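Local coordinates for protein squalene synthase HpnC (Alicyclobacillus acidocaldarius subsp. acidocaldarius, PDB 4HD1) that probably acts as a prenyl transferase of the squalene/phytoene synthase family, with a likely role in squalene formation, at residues 232-236 against 237-241; 99-103 against 104-108; 207-210 against 211-215; 193-196 against 197-201; 15-18 against 19-23. All blocks are in the same frame, centred on the assembly; numbering follows the deposited sequence.

Interaction 1 (232-236 against 237-241); sequences SLVPP and RLARQ
Ala-239 N donates a hydrogen bond to Pro-235 O, 2.9 Å away. One residue on, Arg-240 N bonds Pro-236 O at 3.0 Å, its N-H nearly straight on the oxygen (165°). These two bonds open helix 236-257: Pro-235 holds the N-cap position and Pro-236 begins the first turn, where a proline costs no backbone N-H bond. Val-234, just ahead of the cap, lies over this turn. Val-234 CG2 sits between backbone N and carbonyl carbon and comes within 3.9 Å of Ala-239 CB, while Val-234 CB meets Leu-238 CD2 at 3.8 Å. Leu-238, whose CG stands anti to N (chi1 179°), also reaches Val-143 and Leu-144 of helix 137-146. The Arg-240 chain runs back over Pro-236, CG lying 3.3 Å from Pro-236 O, and one guanidinium face looks toward that oxygen. Arg-237 heads away and gives a hydrogen bond from NH1 to Phe-35 O.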
loop_
_atom_site.group_PDB
_atom_site.type_symbol
_atom_site.label_atom_id
_atom_site.label_comp_id
_atom_site.label_asym_id
_atom_site.label_seq_id
_atom_site.Cartn_x
_atom_site.Cartn_y
_atom_site.Cartn_z
ATOM N N SER A 232 -19.464 -2.181 -6.375
ATOM C CA SER A 232 -20.569 -2.319 -7.330
ATOM C C SER A 232 -20.179 -1.979 -8.769
ATOM O O SER A 232 -21.031 -2.006 -9.661
ATOM C CB SER A 232 -21.753 -1.440 -6.915
ATOM O OG SER A 232 -22.083 -1.643 -5.556
ATOM N N LEU A 233 -18.906 -1.658 -8.995
ATOM C CA LEU A 233 -18.473 -1.093 -10.277
ATOM C C LEU A 233 -17.379 -1.909 -10.970
ATOM O O LEU A 233 -16.780 -1.452 -11.956
ATOM C CB LEU A 233 -17.993 0.354 -10.077
ATOM C CG LEU A 233 -18.892 1.335 -9.308
ATOM C CD1 LEU A 233 -18.223 2.700 -9.197
ATOM C CD2 LEU A 233 -20.252 1.474 -9.975
ATOM N N VAL A 234 -17.121 -3.112 -10.457
ATOM C CA VAL A 234 -16.013 -3.941 -10.943
ATOM C C VAL A 234 -16.462 -5.391 -11.146
ATOM O O VAL A 234 -17.517 -5.771 -10.635
ATOM C CB VAL A 234 -14.792 -3.869 -9.990
ATOM C CG1 VAL A 234 -14.256 -2.447 -9.921
ATOM C CG2 VAL A 234 -15.144 -4.373 -8.593
ATOM N N PRO A 235 -15.675 -6.205 -11.892
ATOM C CA PRO A 235 -16.019 -7.631 -12.011
ATOM C C PRO A 235 -16.157 -8.283 -10.623
ATOM O O PRO A 235 -15.448 -7.878 -9.694
ATOM C CB PRO A 235 -14.827 -8.215 -12.778
ATOM C CG PRO A 235 -14.289 -7.069 -13.570
ATOM C CD PRO A 235 -14.479 -5.865 -12.690
ATOM N N PRO A 236 -17.077 -9.260 -10.472
ATOM C CA PRO A 236 -17.349 -9.866 -9.148
ATOM C C PRO A 236 -16.109 -10.435 -8.423
ATOM O O PRO A 236 -16.027 -10.369 -7.193
ATOM C CB PRO A 236 -18.374 -10.978 -9.445
ATOM C CG PRO A 236 -18.777 -10.839 -10.875
ATOM C CD PRO A 236 -18.026 -9.706 -11.514
ATOM N N ARG A 237 -15.154 -10.971 -9.177
ATOM C CA ARG A 237 -13.898 -11.439 -8.593
ATOM C C ARG A 237 -13.131 -10.301 -7.904
ATOM O O ARG A 237 -12.691 -10.452 -6.763
ATOM C CB ARG A 237 -13.028 -12.116 -9.648
ATOM C CG ARG A 237 -13.603 -13.408 -10.204
ATOM C CD ARG A 237 -13.036 -14.596 -9.462
ATOM N NE ARG A 237 -12.747 -15.710 -10.365
ATOM C CZ ARG A 237 -11.747 -16.571 -10.202
ATOM N NH1 ARG A 237 -10.913 -16.443 -9.176
ATOM N NH2 ARG A 237 -11.574 -17.553 -11.080
ATOM N N LEU A 238 -12.983 -9.163 -8.583
ATOM C CA LEU A 238 -12.367 -7.995 -7.950
ATOM C C LEU A 238 -13.237 -7.453 -6.806
ATOM O O LEU A 238 -12.709 -7.024 -5.771
ATOM C CB LEU A 238 -12.040 -6.895 -8.975
ATOM C CG LEU A 238 -11.415 -5.587 -8.446
ATOM C CD1 LEU A 238 -10.191 -5.838 -7.577
ATOM C CD2 LEU A 238 -11.065 -4.651 -9.591
ATOM N N ALA A 239 -14.557 -7.497 -6.976
ATOM C CA ALA A 239 -15.468 -7.000 -5.943
ATOM C C ALA A 239 -15.273 -7.735 -4.619
ATOM O O ALA A 239 -15.140 -7.100 -3.573
ATOM C CB ALA A 239 -16.928 -7.072 -6.405
ATOM N N ARG A 240 -15.224 -9.065 -4.667
ATOM C CA ARG A 240 -15.023 -9.868 -3.457
ATOM C C ARG A 240 -13.652 -9.630 -2.820
ATOM O O ARG A 240 -13.526 -9.630 -1.592
ATOM C CB ARG A 240 -15.227 -11.353 -3.747
ATOM C CG ARG A 240 -16.632 -11.719 -4.192
ATOM C CD ARG A 240 -16.848 -13.226 -4.213
ATOM N NE ARG A 240 -17.580 -13.631 -5.414
ATOM C CZ ARG A 240 -17.043 -14.280 -6.445
ATOM N NH1 ARG A 240 -15.763 -14.637 -6.430
ATOM N NH2 ARG A 240 -17.791 -14.583 -7.493
ATOM N N GLN A 241 -12.635 -9.417 -3.654
ATOM C CA GLN A 241 -11.292 -9.089 -3.167
ATOM C C GLN A 241 -11.326 -7.775 -2.390
ATOM O O GLN A 241 -10.806 -7.691 -1.273
ATOM C CB GLN A 241 -10.289 -8.995 -4.324
ATOM C CG GLN A 241 -8.831 -9.101 -3.907
ATOM C CD GLN A 241 -8.492 -10.483 -3.370
ATOM O OE1 GLN A 241 -8.366 -11.450 -4.127
ATOM N NE2 GLN A 241 -8.358 -10.584 -2.053
#

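Interaction 2 (99-103 against 104-108); sequences CNLPM and EPFLR
Leu-107 N and Met-103 O, 3.2 Å apart, make the hydrogen bond that joins the loop to the first turn of helix 104-118; the N-H points almost straight at the oxygen (171°). Asn-100, at positive phi, ends helix 87-99 in a Schellman motif. The apolar contacts are three. Leu-101 CD1 touches Phe-106 CZ at 4.0 Å, a methyl set against the ring's edge and in its plane, the two side chains crossing at about a right angle. Pro-102 and Pro-105 meet at a similar angle, ring against ring, with CG of the first 3.9 Å from CD of the second. Met-103, present as selenomethionine, sends its SE to Leu-107 CD1, its chain bent at the last torsion (chi3 -135°). Carbonyls also border the aromatic ring: Pro-102 O lies 3.6 Å from Phe-106 CD2, and Met-103 O sits in the ring plane. Phe-50 stacks edge-to-face with Phe-106, and Leu-92 and Ile-96 pack on it. Among charges, Glu-104 OE2 rests 3.0 Å from Arg-108 NH2, well above the guanidinium plane. With no N-H directed at the oxygen, that salt bridge is held by charge, whereas the loop-to-helix join combines the Leu-107 backbone bond with apolar contacts.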
loop_
_atom_site.group_PDB
_atom_site.type_symbol
_atom_site.label_atom_id
_atom_site.label_comp_id
_atom_site.label_asym_id
_atom_site.label_seq_id
_atom_site.Cartn_x
_atom_site.Cartn_y
_atom_site.Cartn_z
ATOM N N CYS A 99 -1.663 -5.002 -19.711
ATOM C CA CYS A 99 -2.739 -4.399 -18.923
ATOM C C CYS A 99 -2.869 -2.899 -19.159
ATOM O O CYS A 99 -3.710 -2.244 -18.549
ATOM C CB CYS A 99 -2.532 -4.675 -17.434
ATOM S SG CYS A 99 -2.447 -6.430 -17.030
ATOM N N ASN A 100 -2.037 -2.370 -20.054
ATOM C CA ASN A 100 -1.969 -0.933 -20.327
ATOM C C ASN A 100 -1.876 -0.078 -19.053
ATOM O O ASN A 100 -2.669 0.838 -18.852
ATOM C CB ASN A 100 -3.141 -0.485 -21.216
ATOM C CG ASN A 100 -2.901 0.872 -21.858
ATOM O OD1 ASN A 100 -1.809 1.158 -22.354
ATOM N ND2 ASN A 100 -3.923 1.718 -21.848
ATOM N N LEU A 101 -0.909 -0.387 -18.196
ATOM C CA LEU A 101 -0.756 0.323 -16.921
ATOM C C LEU A 101 -0.037 1.666 -17.092
ATOM O O LEU A 101 0.939 1.752 -17.830
ATOM C CB LEU A 101 -0.018 -0.545 -15.894
ATOM C CG LEU A 101 -0.598 -1.925 -15.556
ATOM C CD1 LEU A 101 0.325 -2.667 -14.604
ATOM C CD2 LEU A 101 -2.000 -1.829 -14.977
ATOM N N PRO A 102 -0.529 2.722 -16.419
ATOM C CA PRO A 102 0.159 4.014 -16.466
ATOM C C PRO A 102 1.418 4.016 -15.592
ATOM O O PRO A 102 1.539 3.185 -14.687
ATOM C CB PRO A 102 -0.887 4.981 -15.897
ATOM C CG PRO A 102 -1.679 4.138 -14.961
ATOM C CD PRO A 102 -1.765 2.788 -15.618
HETATM N N MSE A 103 2.331 4.947 -15.856
HETATM C CA MSE A 103 3.600 5.016 -15.135
HETATM C C MSE A 103 3.500 5.648 -13.741
HETATM O O MSE A 103 4.218 5.249 -12.824
HETATM C CB MSE A 103 4.626 5.777 -15.962
HETATM C CG MSE A 103 6.043 5.294 -15.778
HETATM SE SE MSE A 103 7.293 6.567 -16.551
HETATM C CE MSE A 103 8.469 5.345 -17.488
ATOM N N GLU A 104 2.607 6.622 -13.587
ATOM C CA GLU A 104 2.520 7.409 -12.351
ATOM C C GLU A 104 2.463 6.589 -11.040
ATOM O O GLU A 104 3.171 6.913 -10.087
ATOM C CB GLU A 104 1.366 8.425 -12.416
ATOM C CG GLU A 104 1.367 9.426 -11.267
ATOM C CD GLU A 104 0.111 10.280 -11.205
ATOM O OE1 GLU A 104 -1.009 9.751 -11.402
ATOM O OE2 GLU A 104 0.243 11.492 -10.940
ATOM N N PRO A 105 1.627 5.532 -10.985
ATOM C CA PRO A 105 1.579 4.795 -9.715
ATOM C C PRO A 105 2.903 4.146 -9.323
ATOM O O PRO A 105 3.235 4.112 -8.138
ATOM C CB PRO A 105 0.515 3.726 -9.966
ATOM C CG PRO A 105 -0.340 4.294 -11.048
ATOM C CD PRO A 105 0.599 5.058 -11.932
ATOM N N PHE A 106 3.649 3.642 -10.305
ATOM C CA PHE A 106 4.966 3.059 -10.042
ATOM C C PHE A 106 5.937 4.108 -9.501
ATOM O O PHE A 106 6.615 3.865 -8.496
ATOM C CB PHE A 106 5.534 2.407 -11.299
ATOM C CG PHE A 106 4.778 1.191 -11.741
ATOM C CD1 PHE A 106 5.009 -0.043 -11.144
ATOM C CD2 PHE A 106 3.837 1.277 -12.759
ATOM C CE1 PHE A 106 4.308 -1.169 -11.550
ATOM C CE2 PHE A 106 3.140 0.156 -13.174
ATOM C CZ PHE A 106 3.374 -1.070 -12.568
ATOM N N LEU A 107 5.984 5.269 -10.159
ATOM C CA LEU A 107 6.806 6.401 -9.711
ATOM C C LEU A 107 6.402 6.909 -8.324
ATOM O O LEU A 107 7.234 7.420 -7.589
ATOM C CB LEU A 107 6.749 7.559 -10.714
ATOM C CG LEU A 107 7.326 7.367 -12.119
ATOM C CD1 LEU A 107 6.904 8.519 -13.021
ATOM C CD2 LEU A 107 8.842 7.237 -12.096
ATOM N N ARG A 108 5.129 6.769 -7.970
ATOM C CA ARG A 108 4.656 7.211 -6.657
ATOM C C ARG A 108 5.076 6.269 -5.538
ATOM O O ARG A 108 5.397 6.712 -4.434
ATOM C CB ARG A 108 3.148 7.437 -6.659
ATOM C CG ARG A 108 2.790 8.745 -7.325
ATOM C CD ARG A 108 1.308 9.037 -7.274
ATOM N NE ARG A 108 1.064 10.429 -7.638
ATOM C CZ ARG A 108 -0.141 10.971 -7.784
ATOM N NH1 ARG A 108 -1.235 10.242 -7.601
ATOM N NH2 ARG A 108 -0.252 12.248 -8.119
#

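Interaction 3 (207-210 against 211-215); sequences DGVR and RCIAL
Asp-207 and Arg-211 meet through carbon and nitrogen rather than through their charges: Arg-211 NH1 lies 3.4 Å from Asp-207 CB, which comes to the guanidinium at its edge. The carboxylate and guanidinium planes stand 76° apart, and OD2 of Asp-207 stays 4.2 Å from NH1 of Arg-211, so any attraction between the opposite charges is probably weak and not a salt bridge. An extended chain, with CG beside the backbone N (chi1 -80°), carries the arginine back along the turn, its CG passing 3.4 Å from Asp-207 O. Two residues further along, Val-209 CG1 and Ile-213 CG1 sit at a loose 4.3 Å, while Ile-213 CG1 presses on Val-209 O at 3.1 Å.

Underneath lie the first two turns of helix 207-227, bonded i to i+4 throughout this segment: Arg-211 N to Asp-207 O, Cys-212 N to Gly-208 O, Ile-213 N to Val-209 O and Ala-214 N to Arg-210 O. The bond from Ile-213 is the straightest of the four at 171°.

Further out, Thr-206 OG1 accepts from Val-209 N at the start of the helix. Arg-210 turns away from Arg-211: its extended chain sends NE to Ala-205 O, and NH1 makes a weak bond to Gly-260 O. Cys-212 packs on Asp-189 and Leu-190 of helix 187-191.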
loop_
_atom_site.group_PDB
_atom_site.type_symbol
_atom_site.label_atom_id
_atom_site.label_comp_id
_atom_site.label_asym_id
_atom_site.label_seq_id
_atom_site.Cartn_x
_atom_site.Cartn_y
_atom_site.Cartn_z
ATOM N N ASP A 207 -6.523 10.523 28.109
ATOM C CA ASP A 207 -7.826 10.775 27.495
ATOM C C ASP A 207 -7.703 11.496 26.154
ATOM O O ASP A 207 -8.473 11.228 25.233
ATOM C CB ASP A 207 -8.738 11.560 28.445
ATOM C CG ASP A 207 -9.554 10.654 29.358
ATOM O OD1 ASP A 207 -9.782 9.479 29.000
ATOM O OD2 ASP A 207 -9.981 11.122 30.433
ATOM N N GLY A 208 -6.731 12.400 26.054
ATOM C CA GLY A 208 -6.442 13.104 24.806
ATOM C C GLY A 208 -5.972 12.153 23.722
ATOM O O GLY A 208 -6.452 12.208 22.585
ATOM N N VAL A 209 -5.035 11.279 24.089
ATOM C CA VAL A 209 -4.523 10.238 23.198
ATOM C C VAL A 209 -5.661 9.362 22.669
ATOM O O VAL A 209 -5.784 9.170 21.462
ATOM C CB VAL A 209 -3.445 9.372 23.893
ATOM C CG1 VAL A 209 -3.148 8.105 23.099
ATOM C CG2 VAL A 209 -2.168 10.174 24.094
ATOM N N ARG A 210 -6.495 8.861 23.581
ATOM C CA ARG A 210 -7.609 7.974 23.235
ATOM C C ARG A 210 -8.636 8.642 22.318
ATOM O O ARG A 210 -9.157 8.004 21.400
ATOM C CB ARG A 210 -8.278 7.432 24.500
ATOM C CG ARG A 210 -7.443 6.398 25.240
ATOM C CD ARG A 210 -7.997 6.124 26.628
ATOM N NE ARG A 210 -7.161 5.183 27.375
ATOM C CZ ARG A 210 -7.384 3.872 27.464
ATOM N NH1 ARG A 210 -8.427 3.319 26.856
ATOM N NH2 ARG A 210 -6.560 3.107 28.169
ATOM N N ARG A 211 -8.910 9.922 22.565
ATOM C CA ARG A 211 -9.815 10.705 21.722
ATOM C C ARG A 211 -9.228 10.988 20.343
ATOM O O ARG A 211 -9.961 11.052 19.357
ATOM C CB ARG A 211 -10.204 12.017 22.404
ATOM C CG ARG A 211 -11.291 11.866 23.452
ATOM C CD ARG A 211 -11.726 13.211 24.010
ATOM N NE ARG A 211 -12.808 13.057 24.980
ATOM C CZ ARG A 211 -12.636 12.857 26.285
ATOM N NH1 ARG A 211 -11.415 12.790 26.807
ATOM N NH2 ARG A 211 -13.692 12.724 27.076
ATOM N N CYS A 212 -7.911 11.158 20.278
ATOM C CA CYS A 212 -7.229 11.365 19.004
ATOM C C CYS A 212 -7.243 10.110 18.127
ATOM O O CYS A 212 -7.511 10.192 16.925
ATOM C CB CYS A 212 -5.794 11.826 19.224
ATOM S SG CYS A 212 -4.877 11.989 17.679
ATOM N N ILE A 213 -6.940 8.962 18.734
ATOM C CA ILE A 213 -7.031 7.666 18.064
ATOM C C ILE A 213 -8.457 7.465 17.537
ATOM O O ILE A 213 -8.644 7.078 16.382
ATOM C CB ILE A 213 -6.639 6.496 19.005
ATOM C CG1 ILE A 213 -5.267 6.728 19.668
ATOM C CG2 ILE A 213 -6.680 5.163 18.268
ATOM C CD1 ILE A 213 -4.052 6.608 18.766
ATOM N N ALA A 214 -9.449 7.756 18.381
ATOM C CA ALA A 214 -10.862 7.668 17.996
ATOM C C ALA A 214 -11.188 8.523 16.777
ATOM O O ALA A 214 -11.896 8.071 15.885
ATOM C CB ALA A 214 -11.768 8.026 19.168
ATOM N N LEU A 215 -10.658 9.743 16.733
ATOM C CA LEU A 215 -10.854 10.619 15.580
ATOM C C LEU A 215 -10.313 10.001 14.286
ATOM O O LEU A 215 -10.953 10.095 13.235
ATOM C CB LEU A 215 -10.213 11.988 15.816
ATOM C CG LEU A 215 -10.393 13.008 14.685
ATOM C CD1 LEU A 215 -11.856 13.409 14.528
ATOM C CD2 LEU A 215 -9.515 14.233 14.896
#

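Interaction 4 (193-196 against 197-201); sequences FGAT and LDDIR
Thr-196 is extended, and the chain bends from it into the helical geometry of Asp-198 and Asp-199. Thr-196 N reaches forward to Asp-199 OD2 at 3.0 Å. The bond is straight (165°), but it meets the carboxylate on the anti side and well out of its plane. Asp-199 N returns a weak bond to Thr-196 O at 3.2 Å. The forward bond resembles one half of a capping box near the start of the helix; the reciprocal bond from Asp-199 N to Thr-196 OG1 is not made. CG of Asp-199 stands beside its own backbone N (chi1 -70°), which turns the acid back toward the loop. Ala-195 CB lies 3.4 Å from Asp-199 OD2. The other oxygen, OD1, makes a salt bridge with Arg-204, so both oxygens are held and rotation is probably fixed. Gly-194, at positive phi, closes helix 187-191 with a Schellman motif. Short helix 197-201 follows after a brief extended link, and its Leu-197 and Ile-200, together with Ala-195, lie against Leu-190.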
loop_
_atom_site.group_PDB
_atom_site.type_symbol
_atom_site.label_atom_id
_atom_site.label_comp_id
_atom_site.label_asym_id
_atom_site.label_seq_id
_atom_site.Cartn_x
_atom_site.Cartn_y
_atom_site.Cartn_z
ATOM N N PHE A 193 -6.988 17.632 21.212
ATOM C CA PHE A 193 -7.501 17.054 22.454
ATOM C C PHE A 193 -6.553 17.233 23.645
ATOM O O PHE A 193 -6.615 16.478 24.619
ATOM C CB PHE A 193 -7.846 15.575 22.252
ATOM C CG PHE A 193 -8.907 15.339 21.218
ATOM C CD1 PHE A 193 -10.250 15.559 21.514
ATOM C CD2 PHE A 193 -8.566 14.895 19.944
ATOM C CE1 PHE A 193 -11.231 15.342 20.560
ATOM C CE2 PHE A 193 -9.542 14.676 18.987
ATOM C CZ PHE A 193 -10.876 14.899 19.296
ATOM N N GLY A 194 -5.684 18.238 23.564
ATOM C CA GLY A 194 -4.766 18.570 24.653
ATOM C C GLY A 194 -3.686 17.538 24.924
ATOM O O GLY A 194 -3.137 17.486 26.021
ATOM N N ALA A 195 -3.387 16.707 23.927
ATOM C CA ALA A 195 -2.293 15.750 24.034
ATOM C C ALA A 195 -1.124 16.203 23.163
ATOM O O ALA A 195 -1.261 17.131 22.363
ATOM C CB ALA A 195 -2.760 14.357 23.634
ATOM N N THR A 196 0.031 15.556 23.333
ATOM C CA THR A 196 1.219 15.875 22.548
ATOM C C THR A 196 1.902 14.599 22.078
ATOM O O THR A 196 1.535 13.501 22.502
ATOM C CB THR A 196 2.237 16.681 23.370
ATOM O OG1 THR A 196 2.466 16.015 24.617
ATOM C CG2 THR A 196 1.736 18.101 23.624
ATOM N N LEU A 197 2.900 14.750 21.208
ATOM C CA LEU A 197 3.695 13.617 20.738
ATOM C C LEU A 197 4.478 12.954 21.878
ATOM O O LEU A 197 4.795 11.764 21.806
ATOM C CB LEU A 197 4.647 14.052 19.620
ATOM C CG LEU A 197 4.075 14.489 18.259
ATOM C CD1 LEU A 197 5.173 15.177 17.465
ATOM C CD2 LEU A 197 3.500 13.325 17.461
ATOM N N ASP A 198 4.776 13.730 22.923
ATOM C CA ASP A 198 5.448 13.219 24.124
ATOM C C ASP A 198 4.658 12.110 24.814
ATOM O O ASP A 198 5.246 11.161 25.333
ATOM C CB ASP A 198 5.745 14.352 25.116
ATOM C CG ASP A 198 7.160 14.897 24.979
ATOM O OD1 ASP A 198 7.420 16.004 25.500
ATOM O OD2 ASP A 198 8.015 14.223 24.364
ATOM N N ASP A 199 3.331 12.238 24.817
ATOM C CA ASP A 199 2.447 11.196 25.339
ATOM C C ASP A 199 2.667 9.876 24.602
ATOM O O ASP A 199 2.738 8.814 25.226
ATOM C CB ASP A 199 0.979 11.618 25.219
ATOM C CG ASP A 199 0.604 12.745 26.167
ATOM O OD1 ASP A 199 1.005 12.696 27.354
ATOM O OD2 ASP A 199 -0.112 13.672 25.724
ATOM N N ILE A 200 2.779 9.962 23.276
ATOM C CA ILE A 200 3.001 8.797 22.419
ATOM C C ILE A 200 4.375 8.186 22.702
ATOM O O ILE A 200 4.506 6.965 22.823
ATOM C CB ILE A 200 2.863 9.156 20.910
ATOM C CG1 ILE A 200 1.478 9.751 20.592
ATOM C CG2 ILE A 200 3.177 7.959 20.019
ATOM C CD1 ILE A 200 0.291 8.847 20.886
ATOM N N ARG A 201 5.388 9.043 22.813
ATOM C CA ARG A 201 6.750 8.608 23.122
ATOM C C ARG A 201 6.811 7.923 24.496
ATOM O O ARG A 201 7.449 6.877 24.649
ATOM C CB ARG A 201 7.743 9.788 23.034
ATOM C CG ARG A 201 7.873 10.379 21.625
ATOM C CD ARG A 201 8.918 11.494 21.559
ATOM N NE ARG A 201 9.046 12.024 20.191
ATOM C CZ ARG A 201 8.555 13.195 19.769
ATOM N NH1 ARG A 201 7.912 14.002 20.617
ATOM N NH2 ARG A 201 8.726 13.567 18.499
#

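Interaction 5 (15-18 against 19-23); sequences FEVC and RRLTR. With SO4 (sulfate ion), chain B.
Val-17 and Leu-21 lie side by side and point the same way on helix 12-25, CG1 of the valine 3.8 Å from CD1 of the leucine. Glu-16 and Arg-19 are turned differently: their chains cross, yet carboxylate and guanidinium planes are only 12° apart. Glu-16 OE2 touches Arg-19 CD at 3.6 Å, whereas OE1 of Glu-16 stays 4.5 Å from NH1 of Arg-19, beyond a salt bridge. Arg-19 runs out extended, CG anti to N (chi1 -176°), and turns its guanidinium edge to a sulfate ion. Arg-19 NE bonds sulfate O2 at 2.7 Å and Arg-19 NH2 bonds sulfate O4 at 3.0 Å; Arg-23 CD lies over one face of the group. Cys-18 O accepts from Thr-22 N and Thr-22 OG1, each 2.9 Å away, from opposite faces of the carbonyl plane. Tyr-45 OH and Ala-3 N, from the tag, also bond the sulfate. The ion probably comes from the crystallisation liquor; Arg-19 holds it bidentately, but with a tag residue sharing the site natural relevance is uncertain.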
loop_
_atom_site.group_PDB
_atom_site.type_symbol
_atom_site.label_atom_id
_atom_site.label_comp_id
_atom_site.label_asym_id
_atom_site.label_seq_id
_atom_site.Cartn_x
_atom_site.Cartn_y
_atom_site.Cartn_z
ATOM N N PHE A 15 8.518 -14.550 -14.873
ATOM C CA PHE A 15 7.339 -14.503 -14.018
ATOM C C PHE A 15 7.460 -15.461 -12.831
ATOM O O PHE A 15 6.931 -15.186 -11.750
ATOM C CB PHE A 15 6.057 -14.760 -14.819
ATOM C CG PHE A 15 5.498 -13.523 -15.470
ATOM C CD1 PHE A 15 4.692 -12.647 -14.749
ATOM C CD2 PHE A 15 5.796 -13.217 -16.797
ATOM C CE1 PHE A 15 4.182 -11.498 -15.339
ATOM C CE2 PHE A 15 5.285 -12.068 -17.396
ATOM C CZ PHE A 15 4.475 -11.208 -16.666
ATOM N N GLU A 16 8.169 -16.572 -13.027
ATOM C CA GLU A 16 8.480 -17.467 -11.918
ATOM C C GLU A 16 9.318 -16.770 -10.843
ATOM O O GLU A 16 9.089 -16.990 -9.649
ATOM C CB GLU A 16 9.187 -18.736 -12.405
ATOM C CG GLU A 16 9.543 -19.717 -11.293
ATOM C CD GLU A 16 8.333 -20.265 -10.545
ATOM O OE1 GLU A 16 8.541 -21.060 -9.607
ATOM O OE2 GLU A 16 7.176 -19.922 -10.881
ATOM N N VAL A 17 10.278 -15.944 -11.271
ATOM C CA VAL A 17 11.083 -15.136 -10.345
ATOM C C VAL A 17 10.155 -14.210 -9.554
ATOM O O VAL A 17 10.184 -14.202 -8.325
ATOM C CB VAL A 17 12.193 -14.322 -11.064
ATOM C CG1 VAL A 17 12.951 -13.438 -10.084
ATOM C CG2 VAL A 17 13.179 -15.244 -11.781
ATOM N N CYS A 18 9.310 -13.463 -10.260
ATOM C CA CYS A 18 8.356 -12.563 -9.615
ATOM C C CYS A 18 7.482 -13.295 -8.609
ATOM O O CYS A 18 7.238 -12.788 -7.515
ATOM C CB CYS A 18 7.491 -11.873 -10.652
ATOM S SG CYS A 18 8.426 -10.705 -11.654
ATOM N N ARG A 19 7.043 -14.496 -8.973
ATOM C CA ARG A 19 6.221 -15.325 -8.094
ATOM C C ARG A 19 6.964 -15.738 -6.824
ATOM O O ARG A 19 6.406 -15.653 -5.723
ATOM C CB ARG A 19 5.721 -16.557 -8.844
ATOM C CG ARG A 19 4.772 -17.435 -8.054
ATOM C CD ARG A 19 4.508 -18.706 -8.830
ATOM N NE ARG A 19 3.448 -19.509 -8.237
ATOM C CZ ARG A 19 3.642 -20.494 -7.364
ATOM N NH1 ARG A 19 4.864 -20.809 -6.961
ATOM N NH2 ARG A 19 2.602 -21.166 -6.890
ATOM N N ARG A 20 8.211 -16.183 -6.987
ATOM C CA ARG A 20 9.087 -16.527 -5.856
ATOM C C ARG A 20 9.327 -15.341 -4.930
ATOM O O ARG A 20 9.151 -15.456 -3.716
ATOM C CB ARG A 20 10.438 -17.050 -6.347
ATOM C CG ARG A 20 10.600 -18.558 -6.287
ATOM C CD ARG A 20 12.067 -18.960 -6.149
ATOM N NE ARG A 20 12.903 -18.442 -7.235
ATOM C CZ ARG A 20 13.717 -17.390 -7.137
ATOM N NH1 ARG A 20 13.835 -16.719 -5.997
ATOM N NH2 ARG A 20 14.422 -17.005 -8.190
ATOM N N LEU A 21 9.740 -14.211 -5.510
ATOM C CA LEU A 21 10.032 -12.999 -4.744
ATOM C C LEU A 21 8.796 -12.564 -3.974
ATOM O O LEU A 21 8.889 -12.171 -2.806
ATOM C CB LEU A 21 10.527 -11.862 -5.651
ATOM C CG LEU A 21 11.795 -12.075 -6.504
ATOM C CD1 LEU A 21 12.036 -10.887 -7.437
ATOM C CD2 LEU A 21 13.046 -12.396 -5.680
ATOM N N THR A 22 7.637 -12.660 -4.626
ATOM C CA THR A 22 6.375 -12.274 -4.015
ATOM C C THR A 22 5.988 -13.197 -2.860
ATOM O O THR A 22 5.756 -12.723 -1.742
ATOM C CB THR A 22 5.247 -12.167 -5.064
ATOM O OG1 THR A 22 5.546 -11.087 -5.961
ATOM C CG2 THR A 22 3.891 -11.925 -4.400
ATOM N N ARG A 23 5.942 -14.502 -3.119
ATOM C CA ARG A 23 5.521 -15.465 -2.097
ATOM C C ARG A 23 6.423 -15.477 -0.861
ATOM O O ARG A 23 5.932 -15.632 0.255
ATOM C CB ARG A 23 5.358 -16.871 -2.687
ATOM C CG ARG A 23 4.154 -16.992 -3.615
ATOM C CD ARG A 23 4.010 -18.386 -4.213
ATOM N NE ARG A 23 3.315 -19.316 -3.319
ATOM C CZ ARG A 23 3.865 -20.395 -2.758
ATOM N NH1 ARG A 23 5.136 -20.715 -2.989
ATOM N NH2 ARG A 23 3.135 -21.167 -1.964
HETATM S S SO4 B . -0.188 -19.725 -9.187
HETATM O O1 SO4 B . -1.045 -20.383 -10.211
HETATM O O2 SO4 B . 1.172 -19.445 -9.745
HETATM O O3 SO4 B . -0.746 -18.412 -8.760
HETATM O O4 SO4 B . -0.154 -20.674 -8.024
#

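Interactions 3 and 4 form one patch, with centres 10 Å apart: Val-209 CG2 packs on Asp-199 CB at 3.6 Å, and the Phe-193 ring lies against the first two turns of helix 207-227, Phe-193 CD1 3.7 Å from Arg-211 CB. The other three are separate, their nearest atoms about 8 Å apart between interactions 2 and 5, 11 Å between 1 and 2 and 12 Å between 1 and 5. Interactions 1 and 4 lie on opposite sides of the chain's centre, with centres 41 Å apart. Interactions 1, 2 and 4 sit at loop-to-helix junctions, interaction 3 at the beginning of a helix and interaction 5 within one. Interaction 5 carries the sulfate.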